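Local coordinates for protein chitinase A (PDB 4MNK) that probably hydrolyses chitin as a plant class V chitinase of glycosyl hydrolase family 18, and holds N-acetylglucosamine sugars in its cleft, at residues 161-165 against 166-170; 173-177 against 178-182; 222-226 against 227-231. All blocks are in the same frame, centred on the assembly; numbering follows the deposited sequence.

Contact 1 of 3, residues 161-165 against 166-170. With NAG (2-acetamido-2-deoxy-beta-D-glucopyranose), chain C; NAG (2-acetamido-2-deoxy-beta-D-glucopyranose), chain B.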
loop_
_atom_site.group_PDB
_atom_site.type_symbol
_atom_site.label_atom_id
_atom_site.label_comp_id
_atom_site.label_asym_id
_atom_site.label_seq_id
_atom_site.Cartn_x
_atom_site.Cartn_y
_atom_site.Cartn_z
ATOM N N TYR A 161 -7.023 4.111 -4.133
ATOM C CA TYR A 161 -7.632 2.997 -4.845
ATOM C C TYR A 161 -6.898 2.789 -6.170
ATOM O O TYR A 161 -6.247 3.710 -6.674
ATOM C CB TYR A 161 -9.104 3.342 -5.084
ATOM C CG TYR A 161 -9.991 2.230 -5.600
ATOM C CD1 TYR A 161 -10.689 2.382 -6.795
ATOM C CD2 TYR A 161 -10.161 1.045 -4.881
ATOM C CE1 TYR A 161 -11.523 1.382 -7.273
ATOM C CE2 TYR A 161 -10.990 0.034 -5.352
ATOM C CZ TYR A 161 -11.667 0.212 -6.549
ATOM O OH TYR A 161 -12.495 -0.774 -7.034
ATOM N N PHE A 162 -6.995 1.584 -6.733
ATOM C CA PHE A 162 -6.281 1.268 -7.973
ATOM C C PHE A 162 -6.691 2.171 -9.135
ATOM O O PHE A 162 -5.916 2.375 -10.069
ATOM C CB PHE A 162 -6.446 -0.214 -8.347
ATOM C CG PHE A 162 -7.632 -0.506 -9.231
ATOM C CD1 PHE A 162 -8.914 -0.613 -8.698
ATOM C CD2 PHE A 162 -7.459 -0.694 -10.600
ATOM C CE1 PHE A 162 -10.008 -0.889 -9.517
ATOM C CE2 PHE A 162 -8.545 -0.968 -11.425
ATOM C CZ PHE A 162 -9.821 -1.068 -10.885
ATOM N N HIS A 163 -7.908 2.708 -9.046
ATOM C CA HIS A 163 -8.529 3.483 -10.114
ATOM C C HIS A 163 -8.809 4.903 -9.635
ATOM O O HIS A 163 -9.065 5.132 -8.450
ATOM C CB HIS A 163 -9.839 2.808 -10.518
ATOM C CG HIS A 163 -10.310 3.153 -11.897
ATOM N ND1 HIS A 163 -10.925 4.348 -12.199
ATOM C CD2 HIS A 163 -10.285 2.440 -13.048
ATOM C CE1 HIS A 163 -11.247 4.363 -13.481
ATOM N NE2 HIS A 163 -10.869 3.217 -14.019
ATOM N N GLN A 164 -8.768 5.851 -10.568
ATOM C CA GLN A 164 -9.017 7.258 -10.271
ATOM C C GLN A 164 -10.483 7.529 -9.908
ATOM O O GLN A 164 -10.779 8.491 -9.198
ATOM C CB GLN A 164 -8.555 8.124 -11.451
ATOM C CG GLN A 164 -8.594 9.636 -11.221
ATOM C CD GLN A 164 -9.857 10.295 -11.765
ATOM O OE1 GLN A 164 -10.540 9.748 -12.635
ATOM N NE2 GLN A 164 -10.163 11.482 -11.260
ATOM N N LYS A 165 -11.384 6.669 -10.382
ATOM C CA LYS A 165 -12.812 6.793 -10.102
ATOM C C LYS A 165 -13.220 5.903 -8.935
ATOM O O LYS A 165 -12.830 4.735 -8.862
ATOM C CB LYS A 165 -13.650 6.416 -11.331
ATOM C CG LYS A 165 -13.315 7.167 -12.611
ATOM C CD LYS A 165 -13.918 8.561 -12.642
ATOM C CE LYS A 165 -13.626 9.244 -13.970
ATOM N NZ LYS A 165 -14.309 10.560 -14.082
ATOM N N LEU A 166 -14.005 6.465 -8.023
ATOM C CA LEU A 166 -14.611 5.697 -6.945
ATOM C C LEU A 166 -16.115 5.627 -7.199
ATOM O O LEU A 166 -16.831 6.571 -6.876
ATOM C CB LEU A 166 -14.330 6.354 -5.585
ATOM C CG LEU A 166 -12.872 6.486 -5.133
ATOM C CD1 LEU A 166 -12.739 7.467 -3.976
ATOM C CD2 LEU A 166 -12.298 5.128 -4.748
ATOM N N PHE A 167 -16.613 4.544 -7.796
ATOM C CA PHE A 167 -15.839 3.396 -8.267
ATOM C C PHE A 167 -16.106 3.231 -9.778
ATOM O O PHE A 167 -17.095 3.774 -10.273
ATOM C CB PHE A 167 -16.231 2.161 -7.448
ATOM C CG PHE A 167 -15.863 2.273 -5.992
ATOM C CD1 PHE A 167 -16.744 2.845 -5.077
ATOM C CD2 PHE A 167 -14.622 1.836 -5.542
ATOM C CE1 PHE A 167 -16.397 2.970 -3.731
ATOM C CE2 PHE A 167 -14.264 1.957 -4.199
ATOM C CZ PHE A 167 -15.157 2.523 -3.292
ATOM N N PRO A 168 -15.231 2.501 -10.506
ATOM C CA PRO A 168 -15.350 2.430 -11.973
ATOM C C PRO A 168 -16.680 1.889 -12.513
ATOM O O PRO A 168 -17.084 2.270 -13.615
ATOM C CB PRO A 168 -14.191 1.507 -12.379
ATOM C CG PRO A 168 -13.800 0.791 -11.131
ATOM C CD PRO A 168 -14.046 1.765 -10.029
ATOM N N TRP A 169 -17.347 1.023 -11.752
ATOM C CA TRP A 169 -18.650 0.472 -12.157
ATOM C C TRP A 169 -19.834 1.369 -11.776
ATOM O O TRP A 169 -20.921 1.249 -12.349
ATOM C CB TRP A 169 -18.839 -0.943 -11.598
ATOM C CG TRP A 169 -18.876 -1.019 -10.097
ATOM C CD1 TRP A 169 -19.984 -0.948 -9.301
ATOM C CD2 TRP A 169 -17.759 -1.186 -9.215
ATOM N NE1 TRP A 169 -19.627 -1.059 -7.978
ATOM C CE2 TRP A 169 -18.267 -1.207 -7.897
ATOM C CE3 TRP A 169 -16.377 -1.322 -9.410
ATOM C CZ2 TRP A 169 -17.442 -1.355 -6.776
ATOM C CZ3 TRP A 169 -15.556 -1.470 -8.294
ATOM C CH2 TRP A 169 -16.094 -1.485 -6.995
ATOM N N GLU A 170 -19.614 2.256 -10.805
ATOM C CA GLU A 170 -20.622 3.212 -10.351
ATOM C C GLU A 170 -19.909 4.396 -9.705
ATOM O O GLU A 170 -19.528 4.342 -8.531
ATOM C CB GLU A 170 -21.597 2.548 -9.369
ATOM C CG GLU A 170 -22.855 3.361 -9.076
ATOM C CD GLU A 170 -24.002 2.508 -8.560
ATOM O OE1 GLU A 170 -25.040 2.430 -9.251
ATOM O OE2 GLU A 170 -23.871 1.908 -7.472
HETATM C C1 NAG C . -13.569 -5.994 -4.254
HETATM C C2 NAG C . -12.368 -5.148 -3.829
HETATM C C3 NAG C . -11.561 -5.803 -2.706
HETATM C C4 NAG C . -12.454 -6.320 -1.580
HETATM C C5 NAG C . -13.660 -7.087 -2.139
HETATM C C6 NAG C . -14.629 -7.512 -1.037
HETATM C C7 NAG C . -11.620 -3.789 -5.729
HETATM C C8 NAG C . -10.652 -3.654 -6.867
HETATM N N2 NAG C . -11.502 -4.878 -4.966
HETATM O O3 NAG C . -10.632 -4.867 -2.201
HETATM O O4 NAG C . -11.692 -7.159 -0.735
HETATM O O5 NAG C . -14.350 -6.323 -3.118
HETATM O O6 NAG C . -15.198 -6.379 -0.417
HETATM O O7 NAG C . -12.478 -2.922 -5.540
HETATM C C1 NAG B . -16.801 -5.909 -8.471
HETATM C C2 NAG B . -17.487 -5.822 -7.107
HETATM C C3 NAG B . -16.527 -5.348 -6.011
HETATM C C4 NAG B . -15.145 -6.005 -6.074
HETATM C C5 NAG B . -14.644 -6.006 -7.525
HETATM C C6 NAG B . -13.292 -6.691 -7.711
HETATM C C7 NAG B . -19.877 -5.322 -7.313
HETATM C C8 NAG B . -20.919 -4.246 -7.383
HETATM N N2 NAG B . -18.615 -4.911 -7.188
HETATM O O1 NAG B . -17.651 -6.562 -9.388
HETATM O O3 NAG B . -17.108 -5.565 -4.744
HETATM O O4 NAG B . -14.284 -5.239 -5.257
HETATM O O5 NAG B . -15.593 -6.636 -8.366
HETATM O O6 NAG B . -13.382 -8.063 -7.388
HETATM O O7 NAG B . -20.210 -6.505 -7.368
#
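One wall of a sugar-binding pocket is built here, where the loop after strand 155-161 folds Phe167, Pro168 and Trp169 around Tyr161. The rings of Tyr161 and Phe167 form an edge-to-face pair, planes at 89° and centroids 5.0 Å apart; Phe167 CD2 comes over the tyrosine face, 3.5 Å from Tyr161 CZ, while Phe162 CD1 lies over the opposite face. A chi1 of -170° swings the Tyr161 ring beside its own carbonyl carbon, and OH ends 3.4 Å from Trp169 CZ3, at the indole edge. Tyr161 OH also donates a hydrogen bond to O7 of NAG in chain C, 2.6 Å away; that oxygen lies at the edge of the phenol ring.

In this glycosyl hydrolase family 18 cleft, Trp169 presents one face to NAG of chain B, Trp169 NE1 lying 3.5 Å from C8 of that sugar, and Phe167 CB backs the other face. The wall turns on a cis peptide bond before Phe167 and a type I turn from Phe167 to Glu170. Farther from the sugars, Pro168 CB sits 4.0 Å from the centroid of the His163 ring, 8° off its normal, a CH-pi contact. His163 ND1 accepts a hydrogen bond from Lys165 N, 3.0 Å away and in the imidazole plane, which fixes the ring's rotation.

Contact 2 of 3, residues 173-177 against 178-182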
loop_
_atom_site.group_PDB
_atom_site.type_symbol
_atom_site.label_atom_id
_atom_site.label_comp_id
_atom_site.label_asym_id
_atom_site.label_seq_id
_atom_site.Cartn_x
_atom_site.Cartn_y
_atom_site.Cartn_z
ATOM N N THR A 173 -17.692 9.491 -6.777
ATOM C CA THR A 173 -16.698 10.557 -6.701
ATOM C C THR A 173 -15.420 10.083 -7.401
ATOM O O THR A 173 -15.379 8.980 -7.954
ATOM C CB THR A 173 -16.430 11.018 -5.231
ATOM O OG1 THR A 173 -15.638 12.213 -5.235
ATOM C CG2 THR A 173 -15.734 9.930 -4.411
ATOM N N GLU A 174 -14.391 10.924 -7.394
ATOM C CA GLU A 174 -13.114 10.580 -8.006
ATOM C C GLU A 174 -12.003 11.379 -7.349
ATOM O O GLU A 174 -12.255 12.429 -6.761
ATOM C CB GLU A 174 -13.144 10.833 -9.518
ATOM C CG GLU A 174 -13.335 12.285 -9.931
ATOM C CD GLU A 174 -13.619 12.421 -11.410
ATOM O OE1 GLU A 174 -14.752 12.102 -11.828
ATOM O OE2 GLU A 174 -12.708 12.845 -12.151
ATOM N N TYR A 175 -10.774 10.883 -7.449
ATOM C CA TYR A 175 -9.631 11.593 -6.890
ATOM C C TYR A 175 -9.330 12.846 -7.706
ATOM O O TYR A 175 -9.193 12.770 -8.932
ATOM C CB TYR A 175 -8.400 10.689 -6.838
ATOM C CG TYR A 175 -8.509 9.551 -5.852
ATOM C CD1 TYR A 175 -8.851 8.270 -6.277
ATOM C CD2 TYR A 175 -8.264 9.754 -4.492
ATOM C CE1 TYR A 175 -8.954 7.213 -5.375
ATOM C CE2 TYR A 175 -8.364 8.705 -3.578
ATOM C CZ TYR A 175 -8.705 7.433 -4.028
ATOM O OH TYR A 175 -8.798 6.383 -3.140
ATOM N N PRO A 176 -9.241 14.006 -7.032
ATOM C CA PRO A 176 -8.918 15.245 -7.741
ATOM C C PRO A 176 -7.413 15.317 -8.009
ATOM O O PRO A 176 -6.640 15.688 -7.124
ATOM C CB PRO A 176 -9.381 16.336 -6.769
ATOM C CG PRO A 176 -9.295 15.706 -5.410
ATOM C CD PRO A 176 -9.514 14.229 -5.597
ATOM N N VAL A 177 -7.006 14.953 -9.223
ATOM C CA VAL A 177 -5.584 14.709 -9.497
ATOM C C VAL A 177 -4.700 15.955 -9.464
ATOM O O VAL A 177 -3.555 15.879 -9.027
ATOM C CB VAL A 177 -5.337 13.889 -10.799
ATOM C CG1 VAL A 177 -6.033 12.539 -10.715
ATOM C CG2 VAL A 177 -5.775 14.654 -12.042
ATOM N N GLN A 178 -5.228 17.091 -9.918
ATOM C CA GLN A 178 -4.471 18.342 -9.892
ATOM C C GLN A 178 -4.243 18.794 -8.446
ATOM O O GLN A 178 -3.135 19.192 -8.077
ATOM C CB GLN A 178 -5.189 19.424 -10.700
ATOM C CG GLN A 178 -4.395 20.707 -10.865
ATOM C CD GLN A 178 -5.255 21.843 -11.364
ATOM O OE1 GLN A 178 -6.170 22.297 -10.675
ATOM N NE2 GLN A 178 -4.973 22.305 -12.574
ATOM N N PHE A 179 -5.302 18.720 -7.642
ATOM C CA PHE A 179 -5.240 18.972 -6.202
ATOM C C PHE A 179 -4.161 18.109 -5.540
ATOM O O PHE A 179 -3.303 18.615 -4.811
ATOM C CB PHE A 179 -6.613 18.687 -5.576
ATOM C CG PHE A 179 -6.632 18.747 -4.072
ATOM C CD1 PHE A 179 -7.020 19.911 -3.421
ATOM C CD2 PHE A 179 -6.282 17.636 -3.305
ATOM C CE1 PHE A 179 -7.043 19.974 -2.031
ATOM C CE2 PHE A 179 -6.301 17.694 -1.915
ATOM C CZ PHE A 179 -6.683 18.864 -1.279
ATOM N N ILE A 180 -4.216 16.807 -5.813
ATOM C CA ILE A 180 -3.279 15.844 -5.243
ATOM C C ILE A 180 -1.836 16.132 -5.674
ATOM O O ILE A 180 -0.924 16.131 -4.843
ATOM C CB ILE A 180 -3.682 14.395 -5.607
ATOM C CG1 ILE A 180 -4.940 13.979 -4.837
ATOM C CG2 ILE A 180 -2.539 13.429 -5.330
ATOM C CD1 ILE A 180 -5.577 12.687 -5.325
ATOM N N ALA A 181 -1.633 16.391 -6.965
ATOM C CA ALA A 181 -0.294 16.677 -7.484
ATOM C C ALA A 181 0.332 17.926 -6.854
ATOM O O ALA A 181 1.546 17.990 -6.659
ATOM C CB ALA A 181 -0.322 16.800 -8.998
ATOM N N ALA A 182 -0.503 18.907 -6.525
ATOM C CA ALA A 182 -0.020 20.139 -5.911
ATOM C C ALA A 182 0.290 19.970 -4.424
ATOM O O ALA A 182 1.251 20.555 -3.918
ATOM C CB ALA A 182 -1.019 21.259 -6.123
#
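Ile180 turns CG1 away from its carbonyl carbon (chi1 -72°) and extends the chain beyond it (chi2 168°), which carries CD1 back to Tyr175, whose own CG lies anti to its carbonyl carbon. CD1 of Ile180 thereby reaches CB of Tyr175 at 3.8 Å. This is the start of helix 177-183, with Pro176 in the N-cap position and Tyr175 alone between it and the short strand 173-174.

Proline has no backbone N-H to give, but its carbonyl serves the first turn: Ile180 N donates to Pro176 O at 3.0 Å, with an N-H...O angle of 162° and the donor nearly in line with the C=O bond. The next bond of the helix follows from Ala181 N to Val177 O at 2.9 Å, its donor tilted from the carbonyl plane. These two successive i to i+4 bonds are the evidence that helical pairing begins at the cap residue itself.

Apolar contacts flank these bonds at other spacings. Three residues apart, the pyrrolidine of Pro176 and the side chain of Phe179 lie side by side and point the same way, their CB atoms 3.8 Å apart. Beyond CB, Phe179 continues to Val132 and Val135 of helix 125-149, and Pro176 touches Met128 of that helix. Ile180 instead meets Glu158 of strand 155-161, as does Tyr175, so the first turn is wedged between a helix and a strand of the TIM barrel expected for this family. Tyr175 OH accepts a hydrogen bond from Tyr161 N, which ties the residue before the cap to the end of strand 155-161.

Packing round the carbonyl of the N-cap residue is close: CG1 of Ile180 lies 3.3 Å from Pro176 O, and CB of Phe179 approaches Pro176 O to 3.4 Å.

Contact 3 of 3, residues 222-226 against 227-231; sequences ESFLA and AGMPP
Phe224 and Met229 meet where helix 217-227 ends in a Schellman motif, and the carbonyl of Phe224 gathers most of the bonds. Met229 N donates to Phe224 O at 3.1 Å with an N-H...O angle of 160°, the i to i+5 bond of the motif. Gly228 N and Ala227 N reach the same oxygen only through weak bonds. A better partner for Gly228 N is Leu225 O at 3.1 Å, although the donor stands well above that carbonyl plane. Ala227 N has its straighter bond to Ser223 O at 3.2 Å, again from above the plane.

Leu225 O also accepts a bond from a water at 2.9 Å, and this water donates its second hydrogen to Met229 O at 2.7 Å, bridging the last turn to the departing chain. Gly228, with a positive phi of 115°, is the first residue to leave the helical conformation and makes the reversal.

Apolar groups close the turn: Leu225 CD2 packs 3.8 Å from Pro231 CB, and Met229 CB lies 4.3 Å from Phe224 CB. Ser223 OG is bonded to Gly220 O in its own helix and to Gln164 N in the loop after strand 155-161. Phe224, Leu225 and Met229 all touch Leu234 at the start of strand 234-247, while Met229 also packs on Val177 and Ile180 of helix 177-183.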
loop_
_atom_site.group_PDB
_atom_site.type_symbol
_atom_site.label_atom_id
_atom_site.label_comp_id
_atom_site.label_asym_id
_atom_site.label_seq_id
_atom_site.Cartn_x
_atom_site.Cartn_y
_atom_site.Cartn_z
ATOM N N GLU A 222 -3.706 3.806 -16.051
ATOM C CA GLU A 222 -4.212 4.553 -17.206
ATOM C C GLU A 222 -5.221 5.624 -16.778
ATOM O O GLU A 222 -5.182 6.753 -17.273
ATOM C CB GLU A 222 -4.859 3.610 -18.234
ATOM C CG GLU A 222 -3.891 2.692 -18.996
ATOM C CD GLU A 222 -3.114 3.397 -20.098
ATOM O OE1 GLU A 222 -1.984 2.959 -20.409
ATOM O OE2 GLU A 222 -3.628 4.386 -20.658
ATOM N N SER A 223 -6.108 5.274 -15.845
ATOM C CA SER A 223 -7.166 6.188 -15.405
ATOM C C SER A 223 -6.632 7.430 -14.693
ATOM O O SER A 223 -7.145 8.531 -14.892
ATOM C CB SER A 223 -8.212 5.464 -14.546
ATOM O OG SER A 223 -7.756 5.219 -13.224
ATOM N N PHE A 224 -5.605 7.253 -13.866
ATOM C CA PHE A 224 -4.967 8.389 -13.203
ATOM C C PHE A 224 -4.251 9.296 -14.204
ATOM O O PHE A 224 -4.350 10.520 -14.123
ATOM C CB PHE A 224 -3.991 7.919 -12.123
ATOM C CG PHE A 224 -4.659 7.498 -10.843
ATOM C CD1 PHE A 224 -4.824 6.151 -10.544
ATOM C CD2 PHE A 224 -5.121 8.449 -9.936
ATOM C CE1 PHE A 224 -5.442 5.757 -9.356
ATOM C CE2 PHE A 224 -5.742 8.067 -8.748
ATOM C CZ PHE A 224 -5.901 6.716 -8.457
ATOM N N LEU A 225 -3.544 8.683 -15.150
ATOM C CA LEU A 225 -2.814 9.430 -16.173
ATOM C C LEU A 225 -3.744 10.189 -17.115
ATOM O O LEU A 225 -3.461 11.333 -17.478
ATOM C CB LEU A 225 -1.882 8.500 -16.952
ATOM C CG LEU A 225 -0.737 7.915 -16.117
ATOM C CD1 LEU A 225 -0.024 6.812 -16.871
ATOM C CD2 LEU A 225 0.241 8.995 -15.696
ATOM N N ALA A 226 -4.858 9.559 -17.481
ATOM C CA ALA A 226 -5.859 10.179 -18.355
ATOM C C ALA A 226 -6.543 11.368 -17.684
ATOM O O ALA A 226 -6.941 12.322 -18.357
ATOM C CB ALA A 226 -6.890 9.156 -18.796
ATOM N N ALA A 227 -6.681 11.305 -16.360
ATOM C CA ALA A 227 -7.256 12.399 -15.582
ATOM C C ALA A 227 -6.304 13.591 -15.480
ATOM O O ALA A 227 -6.734 14.709 -15.193
ATOM C CB ALA A 227 -7.659 11.914 -14.197
ATOM N N GLY A 228 -5.015 13.343 -15.707
ATOM C CA GLY A 228 -4.012 14.405 -15.722
ATOM C C GLY A 228 -2.964 14.343 -14.626
ATOM O O GLY A 228 -2.238 15.312 -14.408
ATOM N N MET A 229 -2.873 13.208 -13.932
ATOM C CA MET A 229 -1.848 13.040 -12.907
ATOM C C MET A 229 -0.466 12.983 -13.554
ATOM O O MET A 229 -0.254 12.176 -14.463
ATOM C CB MET A 229 -2.086 11.770 -12.084
ATOM C CG MET A 229 -1.126 11.620 -10.910
ATOM S SD MET A 229 -1.489 12.789 -9.586
ATOM C CE MET A 229 -2.773 11.898 -8.707
ATOM N N PRO A 230 0.475 13.839 -13.099
ATOM C CA PRO A 230 1.850 13.702 -13.573
ATOM C C PRO A 230 2.327 12.284 -13.251
ATOM O O PRO A 230 2.142 11.830 -12.115
ATOM C CB PRO A 230 2.619 14.734 -12.743
ATOM C CG PRO A 230 1.595 15.730 -12.325
ATOM C CD PRO A 230 0.335 14.943 -12.133
ATOM N N PRO A 231 2.929 11.588 -14.236
ATOM C CA PRO A 231 3.285 10.177 -14.061
ATOM C C PRO A 231 4.213 9.930 -12.873
ATOM O O PRO A 231 4.082 8.907 -12.195
ATOM C CB PRO A 231 3.979 9.820 -15.381
ATOM C CG PRO A 231 4.411 11.126 -15.958
ATOM C CD PRO A 231 3.355 12.098 -15.552
HETATM O O HOH W 1 -0.788 12.267 -17.091
#

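All three contacts mix buried residues (Tyr161, Ile180, Phe224, Met229) with exposed ones (Trp169 beside the sugar, Gln178, Ala226, Gly228), but only contact 1 meets sugar. Its chemistry is aromatic, whereas backbone bonds govern contact 2, the N-terminal end of helix 177-183, and contact 3, the C-terminal end of helix 217-227: one begins at a proline, the other finishes at a glycine. They touch one another through side chains and backbone. A salt bridge from Lys165 NZ to Glu174 OE1 (2.8 Å) joins contacts 1 and 2, and Phe224 packs against the backbone of Tyr161 and His163. Contacts 2 and 3 meet mostly by side-chain packing, Ile180 CG2 lying 3.7 Å from Met229 CE, with Val177 CG2 also against Ala227 O.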